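Local structure of putative short-chain dehydrogenase/reductase (Burkholderia xenovorans, 5IZ4) at residues 31-34 with 35-38; 54-57 with 58-62; 132-135 with 136-139; 244-247 with 248-252. The protein probably works as an NAD(P)-dependent oxidoreductase of the short-chain dehydrogenase/reductase family, perhaps reducing 3-oxoacyl-[acyl-carrier-protein] substrates, and binds ADP in its nucleotide pocket. All coordinates share one frame; numbering follows the deposited sequence.

Contact 1: 31-34 with 35-38; sequences ALRF and AQAG
Leu32 and Gln36, one turn apart, meet near the C-terminal end of helix 25-36. Regular backbone bonding ends here: Ala35 N donates to Ala31 O at 2.9 Å and Gln36 N to Leu32 O at 2.8 Å, while Ala37 N is held weakly by both Arg33 O and Phe34 O. Gly38 then leaves helical geometry with positive phi (92°), completing a Schellman motif, its N donating to Ala35 O at 3.0 Å.

The side chains meet by van der Waals contact. In the conformer of Gln36 described here, one of two modelled, the amide lies back along the helix, its NE2 3.8 Å from Leu32 CG and its OE1 3.7 Å from Arg33 CD. Arg33 leaves the helix with CG opposite its backbone N, then bends at chi2 (61°), which carries the guanidinium forward along the helix until NH1 stands 3.8 Å from Ala37 CB. The charge is answered outside, by a salt bridge from NE to Glu243 and a cation-pi contact with Trp246.

Around this turn, Ala31 and Ala35 pack on helix 51-63, and Phe34 lies against Cys17 of strand 16-20 and, edge-to-face, against Trp39 and Trp246, the latter on helix 238-250.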
loop_
_atom_site.group_PDB
_atom_site.type_symbol
_atom_site.label_atom_id
_atom_site.label_comp_id
_atom_site.label_asym_id
_atom_site.label_seq_id
_atom_site.Cartn_x
_atom_site.Cartn_y
_atom_site.Cartn_z
ATOM N N ALA A 31 -18.062 21.383 -10.036
ATOM C CA ALA A 31 -18.385 22.379 -11.048
ATOM C C ALA A 31 -18.323 23.781 -10.453
ATOM O O ALA A 31 -17.743 24.697 -11.048
ATOM C CB ALA A 31 -19.772 22.101 -11.635
ATOM N N LEU A 32 -18.890 23.958 -9.261
ATOM C CA LEU A 32 -18.894 25.273 -8.632
ATOM C C LEU A 32 -17.477 25.752 -8.333
ATOM O O LEU A 32 -17.140 26.916 -8.583
ATOM C CB LEU A 32 -19.730 25.235 -7.353
ATOM C CG LEU A 32 -19.930 26.583 -6.653
ATOM C CD1 LEU A 32 -20.492 27.626 -7.618
ATOM C CD2 LEU A 32 -20.837 26.435 -5.437
ATOM N N ARG A 33 -16.628 24.864 -7.812
ATOM C CA ARG A 33 -15.268 25.267 -7.456
ATOM C C ARG A 33 -14.474 25.688 -8.686
ATOM O O ARG A 33 -13.727 26.677 -8.642
ATOM C CB ARG A 33 -14.550 24.129 -6.727
ATOM C CG ARG A 33 -13.129 24.497 -6.301
ATOM C CD ARG A 33 -13.166 25.678 -5.352
ATOM N NE ARG A 33 -11.844 26.158 -4.941
ATOM C CZ ARG A 33 -11.133 27.053 -5.623
ATOM N NH1 ARG A 33 -11.595 27.539 -6.769
ATOM N NH2 ARG A 33 -9.952 27.454 -5.171
ATOM N N PHE A 34 -14.611 24.952 -9.793
ATOM C CA PHE A 34 -13.942 25.377 -11.018
ATOM C C PHE A 34 -14.534 26.685 -11.533
ATOM O O PHE A 34 -13.800 27.553 -12.019
ATOM C CB PHE A 34 -14.001 24.267 -12.077
ATOM C CG PHE A 34 -12.893 23.242 -11.935
ATOM C CD1 PHE A 34 -12.985 22.226 -11.004
ATOM C CD2 PHE A 34 -11.751 23.316 -12.722
ATOM C CE1 PHE A 34 -11.959 21.299 -10.855
ATOM C CE2 PHE A 34 -10.723 22.390 -12.590
ATOM C CZ PHE A 34 -10.823 21.377 -11.654
ATOM N N ALA A 35 -15.855 26.864 -11.395
ATOM C CA ALA A 35 -16.466 28.136 -11.776
ATOM C C ALA A 35 -15.892 29.293 -10.962
ATOM O O ALA A 35 -15.634 30.378 -11.497
ATOM C CB ALA A 35 -17.984 28.055 -11.607
ATOM N N GLN A 36 -15.685 29.079 -9.660
ATOM C CA GLN A 36 -15.105 30.110 -8.808
ATOM C C GLN A 36 -13.675 30.447 -9.208
ATOM O O GLN A 36 -13.208 31.560 -8.938
ATOM C CB GLN A 36 -15.178 29.649 -7.350
ATOM C CG GLN A 36 -16.604 29.722 -6.809
ATOM C CD GLN A 36 -16.831 28.909 -5.550
ATOM O OE1 GLN A 36 -16.060 28.004 -5.222
ATOM N NE2 GLN A 36 -17.913 29.224 -4.838
ATOM N N ALA A 37 -12.979 29.515 -9.850
ATOM C CA ALA A 37 -11.626 29.739 -10.330
ATOM C C ALA A 37 -11.583 30.444 -11.678
ATOM O O ALA A 37 -10.487 30.725 -12.178
ATOM C CB ALA A 37 -10.895 28.402 -10.420
ATOM N N GLY A 38 -12.735 30.738 -12.276
ATOM C CA GLY A 38 -12.770 31.385 -13.567
ATOM C C GLY A 38 -12.834 30.450 -14.750
ATOM O O GLY A 38 -12.913 30.929 -15.889
#

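Contact 2: 54-57 with 58-62; sequences ASTV and EALCR
The carboxylate of Glu58 is the flat group that reaches back to Ser55, and a water makes the link. That water donates to Glu58 OE2 at 3.0 Å and to Ser55 O at 2.7 Å, while OE1 is hydrogen-bonded to Thr68 OG1 on the next strand, so both carboxylate oxygens have a partner. The side chain runs straight out: chi1 near 180° (176°) swings CG away from the backbone N, and chi2 is extended as well, which carries the acid clear of the helix toward strand 68-72. Ser55 O does double duty, since Ala59 N also donates to it at 3.0 Å.

Helix 51-63 is the crossover of the beta-alpha-beta unit made with strands 40-45 and 68-72, part of the Rossmann fold, and where it meets helix 25-36 the side chains are small and apolar. Val57 CG1 stands 4.2 Å from Cys61 SG; Val57 packs against Ala28 and Ala31 of that helix, Cys61 against Ala31 and Ala35. Cys61 N donates to Val57 O at 2.9 Å. On a more exposed side, Leu60 folds back over the preceding turn, bringing its CG to 3.4 Å from Thr56 O, the acceptor of its own N-H. Thr56 OG1 is hydrogen-bonded to Asp52 O, one turn earlier.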
loop_
_atom_site.group_PDB
_atom_site.type_symbol
_atom_site.label_atom_id
_atom_site.label_comp_id
_atom_site.label_asym_id
_atom_site.label_seq_id
_atom_site.Cartn_x
_atom_site.Cartn_y
_atom_site.Cartn_z
ATOM N N ALA A 54 -29.312 19.882 -12.071
ATOM C CA ALA A 54 -28.237 20.356 -12.941
ATOM C C ALA A 54 -28.420 21.826 -13.301
ATOM O O ALA A 54 -27.443 22.586 -13.366
ATOM C CB ALA A 54 -28.184 19.503 -14.212
ATOM N N SER A 55 -29.664 22.239 -13.547
ATOM C CA SER A 55 -29.929 23.625 -13.920
ATOM C C SER A 55 -29.633 24.570 -12.769
ATOM O O SER A 55 -29.169 25.694 -12.990
ATOM C CB SER A 55 -31.379 23.777 -14.372
ATOM O OG SER A 55 -31.632 22.956 -15.497
ATOM N N THR A 56 -29.892 24.133 -11.532
ATOM C CA THR A 56 -29.514 24.928 -10.369
ATOM C C THR A 56 -28.000 25.032 -10.250
ATOM O O THR A 56 -27.467 26.113 -9.970
ATOM C CB THR A 56 -30.118 24.319 -9.108
ATOM O OG1 THR A 56 -31.545 24.286 -9.238
ATOM C CG2 THR A 56 -29.748 25.141 -7.878
ATOM N N VAL A 57 -27.293 23.915 -10.454
ATOM C CA VAL A 57 -25.830 23.947 -10.468
ATOM C C VAL A 57 -25.332 24.939 -11.513
ATOM O O VAL A 57 -24.429 25.743 -11.244
ATOM C CB VAL A 57 -25.256 22.535 -10.709
ATOM C CG1 VAL A 57 -23.722 22.589 -10.899
ATOM C CG2 VAL A 57 -25.623 21.614 -9.554
ATOM N N GLU A 58 -25.925 24.914 -12.713
ATOM C CA GLU A 58 -25.504 25.851 -13.751
ATOM C C GLU A 58 -25.733 27.291 -13.320
ATOM O O GLU A 58 -24.870 28.153 -13.534
ATOM C CB GLU A 58 -26.228 25.579 -15.071
ATOM C CG GLU A 58 -25.871 26.621 -16.127
ATOM C CD GLU A 58 -26.528 26.395 -17.486
ATOM O OE1 GLU A 58 -25.804 26.484 -18.505
ATOM O OE2 GLU A 58 -27.754 26.139 -17.543
ATOM N N ALA A 59 -26.892 27.574 -12.716
ATOM C CA ALA A 59 -27.181 28.935 -12.278
ATOM C C ALA A 59 -26.153 29.409 -11.263
ATOM O O ALA A 59 -25.710 30.563 -11.304
ATOM C CB ALA A 59 -28.590 29.018 -11.690
ATOM N N LEU A 60 -25.753 28.528 -10.351
ATOM C CA LEU A 60 -24.755 28.906 -9.355
ATOM C C LEU A 60 -23.384 29.131 -9.987
ATOM O O LEU A 60 -22.646 30.038 -9.574
ATOM C CB LEU A 60 -24.680 27.833 -8.273
ATOM C CG LEU A 60 -25.921 27.698 -7.394
ATOM C CD1 LEU A 60 -25.763 26.499 -6.475
ATOM C CD2 LEU A 60 -26.152 28.973 -6.602
ATOM N N CYS A 61 -23.018 28.307 -10.974
ATOM C CA CYS A 61 -21.733 28.481 -11.648
ATOM C C CYS A 61 -21.696 29.780 -12.442
ATOM O O CYS A 61 -20.654 30.449 -12.504
ATOM C CB CYS A 61 -21.449 27.292 -12.565
ATOM S SG CYS A 61 -21.083 25.764 -11.714
ATOM N N ARG A 62 -22.814 30.140 -13.078
ATOM C CA ARG A 62 -22.874 31.408 -13.795
ATOM C C ARG A 62 -22.810 32.583 -12.832
ATOM O O ARG A 62 -22.212 33.620 -13.144
ATOM C CB ARG A 62 -24.148 31.476 -14.639
ATOM C CG ARG A 62 -24.120 30.558 -15.841
ATOM C CD ARG A 62 -25.461 30.534 -16.536
ATOM N NE ARG A 62 -25.744 31.739 -17.317
ATOM C CZ ARG A 62 -25.342 31.920 -18.574
ATOM N NH1 ARG A 62 -24.613 30.985 -19.178
ATOM N NH2 ARG A 62 -25.662 33.031 -19.230
HETATM O O HOH W 1 -29.557 27.041 -15.324
#

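Contact 3: 132-135 with 136-139; sequences LYQM and TRAA
Leu132 O is gripped twice by Thr136: the backbone N donates to it at 3.1 Å and OG1 at 2.9 Å, the two arriving from opposite faces of the carbonyl plane. OG1 can do this because it sits beside its own backbone N (chi1 -58°), turned back toward the preceding turn. The leucine side chain itself heads for Val180 and Leu183 of helix 171-191.

Tyr133 accepts a nearly straight bond from Arg137 N at its carbonyl, and its ring meets the arginine's side chain. CE1 lies over one face of the guanidinium, 3.8 Å from Arg137 CZ, while NH1 stands at the edge of the ring in its plane; the two planes are 69° apart.

Gln134 runs alongside Arg137, pointing the same way, and two waters bridge them. One joins Gln134 O to Arg137 NE, the other Gln134 OE1 to NH2, both in the guanidinium plane. NH2 also forms a salt bridge with Asp78, and NH1 donates to Phe113 O and Ile116 O of the second subunit, so NE, NH1 and NH2 of this buried cation all have polar partners, even with Arg82 close by.

Met135 O takes Ala139 N at 3.1 Å, and its side chain packs on strand 97-100 and Cys81.

Helix 118-146 thus faces the sheet with one side and a partner subunit with another, as in the long-helix dimer interface of classical short-chain dehydrogenases.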
loop_
_atom_site.group_PDB
_atom_site.type_symbol
_atom_site.label_atom_id
_atom_site.label_comp_id
_atom_site.label_asym_id
_atom_site.label_seq_id
_atom_site.Cartn_x
_atom_site.Cartn_y
_atom_site.Cartn_z
ATOM N N LEU A 132 -16.612 5.431 -16.630
ATOM C CA LEU A 132 -15.502 6.322 -16.323
ATOM C C LEU A 132 -14.407 6.203 -17.376
ATOM O O LEU A 132 -13.876 7.215 -17.849
ATOM C CB LEU A 132 -14.984 6.003 -14.926
ATOM C CG LEU A 132 -13.822 6.825 -14.354
ATOM C CD1 LEU A 132 -13.956 6.948 -12.834
ATOM C CD2 LEU A 132 -12.495 6.187 -14.730
ATOM N N TYR A 133 -14.076 4.973 -17.774
ATOM C CA TYR A 133 -13.112 4.772 -18.852
ATOM C C TYR A 133 -13.595 5.390 -20.164
ATOM O O TYR A 133 -12.819 6.037 -20.883
ATOM C CB TYR A 133 -12.844 3.282 -19.045
ATOM C CG TYR A 133 -11.956 3.013 -20.234
ATOM C CD1 TYR A 133 -12.499 2.687 -21.475
ATOM C CD2 TYR A 133 -10.570 3.109 -20.124
ATOM C CE1 TYR A 133 -11.691 2.456 -22.577
ATOM C CE2 TYR A 133 -9.747 2.878 -21.211
ATOM C CZ TYR A 133 -10.318 2.555 -22.442
ATOM O OH TYR A 133 -9.504 2.331 -23.521
ATOM N N GLN A 134 -14.863 5.168 -20.514
ATOM C CA GLN A 134 -15.358 5.647 -21.802
ATOM C C GLN A 134 -15.348 7.170 -21.867
ATOM O O GLN A 134 -15.029 7.752 -22.911
ATOM C CB GLN A 134 -16.760 5.088 -22.067
ATOM C CG GLN A 134 -16.726 3.585 -22.392
ATOM C CD GLN A 134 -18.096 2.981 -22.708
ATOM O OE1 GLN A 134 -18.184 1.998 -23.443
ATOM N NE2 GLN A 134 -19.161 3.545 -22.130
ATOM N N MET A 135 -15.675 7.831 -20.756
ATOM C CA MET A 135 -15.637 9.290 -20.724
ATOM C C MET A 135 -14.206 9.790 -20.864
ATOM O O MET A 135 -13.926 10.714 -21.638
ATOM C CB MET A 135 -16.258 9.796 -19.420
ATOM C CG MET A 135 -16.584 11.271 -19.437
ATOM S SD MET A 135 -17.874 11.637 -20.658
ATOM C CE MET A 135 -17.492 13.358 -20.977
ATOM N N THR A 136 -13.284 9.173 -20.122
ATOM C CA THR A 136 -11.881 9.560 -20.195
ATOM C C THR A 136 -11.339 9.369 -21.605
ATOM O O THR A 136 -10.720 10.278 -22.169
ATOM C CB THR A 136 -11.062 8.750 -19.193
ATOM O OG1 THR A 136 -11.567 8.956 -17.863
ATOM C CG2 THR A 136 -9.617 9.197 -19.237
ATOM N N ARG A 137 -11.587 8.192 -22.195
ATOM C CA ARG A 137 -11.145 7.923 -23.562
ATOM C C ARG A 137 -11.685 8.956 -24.539
ATOM O O ARG A 137 -10.958 9.411 -25.434
ATOM C CB ARG A 137 -11.576 6.520 -24.000
ATOM C CG ARG A 137 -11.290 6.239 -25.483
ATOM C CD ARG A 137 -11.613 4.789 -25.903
ATOM N NE ARG A 137 -13.037 4.461 -25.767
ATOM C CZ ARG A 137 -13.533 3.234 -25.860
ATOM N NH1 ARG A 137 -12.729 2.205 -26.107
ATOM N NH2 ARG A 137 -14.844 3.034 -25.718
ATOM N N ALA A 138 -12.966 9.323 -24.406
ATOM C CA ALA A 138 -13.552 10.284 -25.337
ATOM C C ALA A 138 -12.872 11.645 -25.246
ATOM O O ALA A 138 -12.717 12.331 -26.265
ATOM C CB ALA A 138 -15.056 10.422 -25.082
ATOM N N ALA A 139 -12.427 12.029 -24.048
ATOM C CA ALA A 139 -11.806 13.321 -23.787
ATOM C C ALA A 139 -10.310 13.351 -24.066
ATOM O O ALA A 139 -9.744 14.447 -24.162
ATOM C CB ALA A 139 -12.032 13.730 -22.326
HETATM O O HOH W 2 -14.964 6.719 -25.501
HETATM O O HOH W 3 -16.878 0.807 -25.517
#

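Contact 4: 244-247 with 248-252; sequences LAWF and LTAHA
The last turns of helix 238-250, a helix flanking the central parallel sheet, hold Trp246 and Ala250 in a CH-pi contact. Ala250 CB lies over the six-membered ring, 3.6 Å from its centroid and close to the ring normal. The same methyl also sits over the centre of the His251 imidazole, so it is wedged between two rings whose planes stand at 90° to each other. A water fixes their edges: it lies in both ring planes, accepts from Trp246 NE1 at 2.9 Å and is hydrogen-bonded to His251 NE2 at 2.8 Å.

Phe247 swings its ring forward along the helix; with chi1 at 163° CG lies beside its own carbonyl carbon, bringing CD1 to 3.7 Å from His251 CB and CE2 to 4.1 Å from Ala252 CB; Leu248 CD2 touches it from another direction. Thr249 bonds back to Ala245 O through both OG1 (2.9 Å) and N (3.1 Å), reaching that oxygen from opposite faces, and its OG1 is also hydrogen-bonded to Ser154.

Leu244 and Leu248 face strand 195-202. The ring of Phe247 stacks on Phe247 of the third subunit, consistent with the interface that the helix before the last strand makes in tetrameric short-chain dehydrogenases.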
loop_
_atom_site.group_PDB
_atom_site.type_symbol
_atom_site.label_atom_id
_atom_site.label_comp_id
_atom_site.label_asym_id
_atom_site.label_seq_id
_atom_site.Cartn_x
_atom_site.Cartn_y
_atom_site.Cartn_z
ATOM N N LEU A 244 -10.058 19.318 -3.351
ATOM C CA LEU A 244 -9.001 18.379 -3.701
ATOM C C LEU A 244 -8.922 18.175 -5.213
ATOM O O LEU A 244 -7.824 18.126 -5.781
ATOM C CB LEU A 244 -9.246 17.061 -2.965
ATOM C CG LEU A 244 -8.259 15.896 -3.021
ATOM C CD1 LEU A 244 -6.870 16.292 -2.544
ATOM C CD2 LEU A 244 -8.802 14.753 -2.172
ATOM N N ALA A 245 -10.067 18.067 -5.892
ATOM C CA ALA A 245 -10.029 17.921 -7.342
ATOM C C ALA A 245 -9.421 19.154 -7.994
ATOM O O ALA A 245 -8.638 19.043 -8.949
ATOM C CB ALA A 245 -11.437 17.670 -7.894
ATOM N N TRP A 246 -9.789 20.338 -7.503
ATOM C CA TRP A 246 -9.211 21.578 -8.018
ATOM C C TRP A 246 -7.712 21.645 -7.743
ATOM O O TRP A 246 -6.929 22.001 -8.635
ATOM C CB TRP A 246 -9.923 22.792 -7.413
ATOM C CG TRP A 246 -9.150 24.071 -7.616
ATOM C CD1 TRP A 246 -8.449 24.775 -6.671
ATOM C CD2 TRP A 246 -8.957 24.764 -8.854
ATOM N NE1 TRP A 246 -7.850 25.871 -7.246
ATOM C CE2 TRP A 246 -8.142 25.882 -8.587
ATOM C CE3 TRP A 246 -9.389 24.544 -10.162
ATOM C CZ2 TRP A 246 -7.764 26.782 -9.578
ATOM C CZ3 TRP A 246 -9.010 25.437 -11.148
ATOM C CH2 TRP A 246 -8.199 26.540 -10.854
ATOM N N PHE A 247 -7.287 21.292 -6.523
ATOM C CA PHE A 247 -5.864 21.352 -6.206
ATOM C C PHE A 247 -5.058 20.432 -7.110
ATOM O O PHE A 247 -4.023 20.833 -7.656
ATOM C CB PHE A 247 -5.595 20.987 -4.741
ATOM C CG PHE A 247 -4.144 20.651 -4.481
ATOM C CD1 PHE A 247 -3.208 21.660 -4.325
ATOM C CD2 PHE A 247 -3.712 19.331 -4.457
ATOM C CE1 PHE A 247 -1.879 21.362 -4.123
ATOM C CE2 PHE A 247 -2.378 19.029 -4.260
ATOM C CZ PHE A 247 -1.464 20.050 -4.097
ATOM N N LEU A 248 -5.499 19.177 -7.250
ATOM C CA LEU A 248 -4.778 18.232 -8.092
ATOM C C LEU A 248 -4.678 18.735 -9.521
ATOM O O LEU A 248 -3.672 18.493 -10.203
ATOM C CB LEU A 248 -5.461 16.861 -8.058
ATOM C CG LEU A 248 -5.290 16.084 -6.749
ATOM C CD1 LEU A 248 -6.024 14.758 -6.845
ATOM C CD2 LEU A 248 -3.804 15.868 -6.449
ATOM N N THR A 249 -5.702 19.441 -9.995
ATOM C CA THR A 249 -5.675 19.941 -11.363
ATOM C C THR A 249 -4.748 21.141 -11.513
ATOM O O THR A 249 -3.918 21.189 -12.428
ATOM C CB THR A 249 -7.097 20.296 -11.788
ATOM O OG1 THR A 249 -7.886 19.103 -11.773
ATOM C CG2 THR A 249 -7.121 20.952 -13.171
ATOM N N ALA A 250 -4.861 22.115 -10.619
ATOM C CA ALA A 250 -4.241 23.409 -10.853
ATOM C C ALA A 250 -2.851 23.546 -10.243
ATOM O O ALA A 250 -2.069 24.387 -10.704
ATOM C CB ALA A 250 -5.143 24.520 -10.307
ATOM N N HIS A 251 -2.520 22.754 -9.226
ATOM C CA HIS A 251 -1.343 23.051 -8.416
ATOM C C HIS A 251 -0.478 21.830 -8.141
ATOM O O HIS A 251 0.357 21.874 -7.229
ATOM C CB HIS A 251 -1.759 23.689 -7.091
ATOM C CG HIS A 251 -2.452 25.004 -7.250
ATOM N ND1 HIS A 251 -1.876 26.070 -7.903
ATOM C CD2 HIS A 251 -3.667 25.429 -6.831
ATOM C CE1 HIS A 251 -2.712 27.094 -7.893
ATOM N NE2 HIS A 251 -3.806 26.731 -7.246
ATOM N N ALA A 252 -0.626 20.759 -8.913
ATOM C CA ALA A 252 0.061 19.494 -8.637
ATOM C C ALA A 252 0.694 18.907 -9.898
ATOM O O ALA A 252 0.403 17.771 -10.278
ATOM C CB ALA A 252 -0.914 18.497 -8.012
HETATM O O HOH W 4 -6.112 28.023 -6.476
#

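Overall arrangement
Contacts 1, 2 and 4 lie on neighbouring helices of the Rossmann fold, with contact 1 touching both others. Its centre is about 11 Å from that of contact 2, where Ala35 CB meets Cys61 CB at 3.7 Å, and about 12 Å from that of contact 4, where Phe34 CE2 approaches Trp246 CE3 at 3.5 Å. Contacts 2 and 4 do not meet each other. Contact 3 stands apart, its centre about 20 to 24 Å from the rest. None lines the nucleotide pocket, but Met135 of contact 3 backs it through the ADP-binding Val75, about 4 Å between side chains, and Val57 of contact 2 lies about 6 Å from Ser24. Contacts 3 and 4 face different subunits of the tetramer.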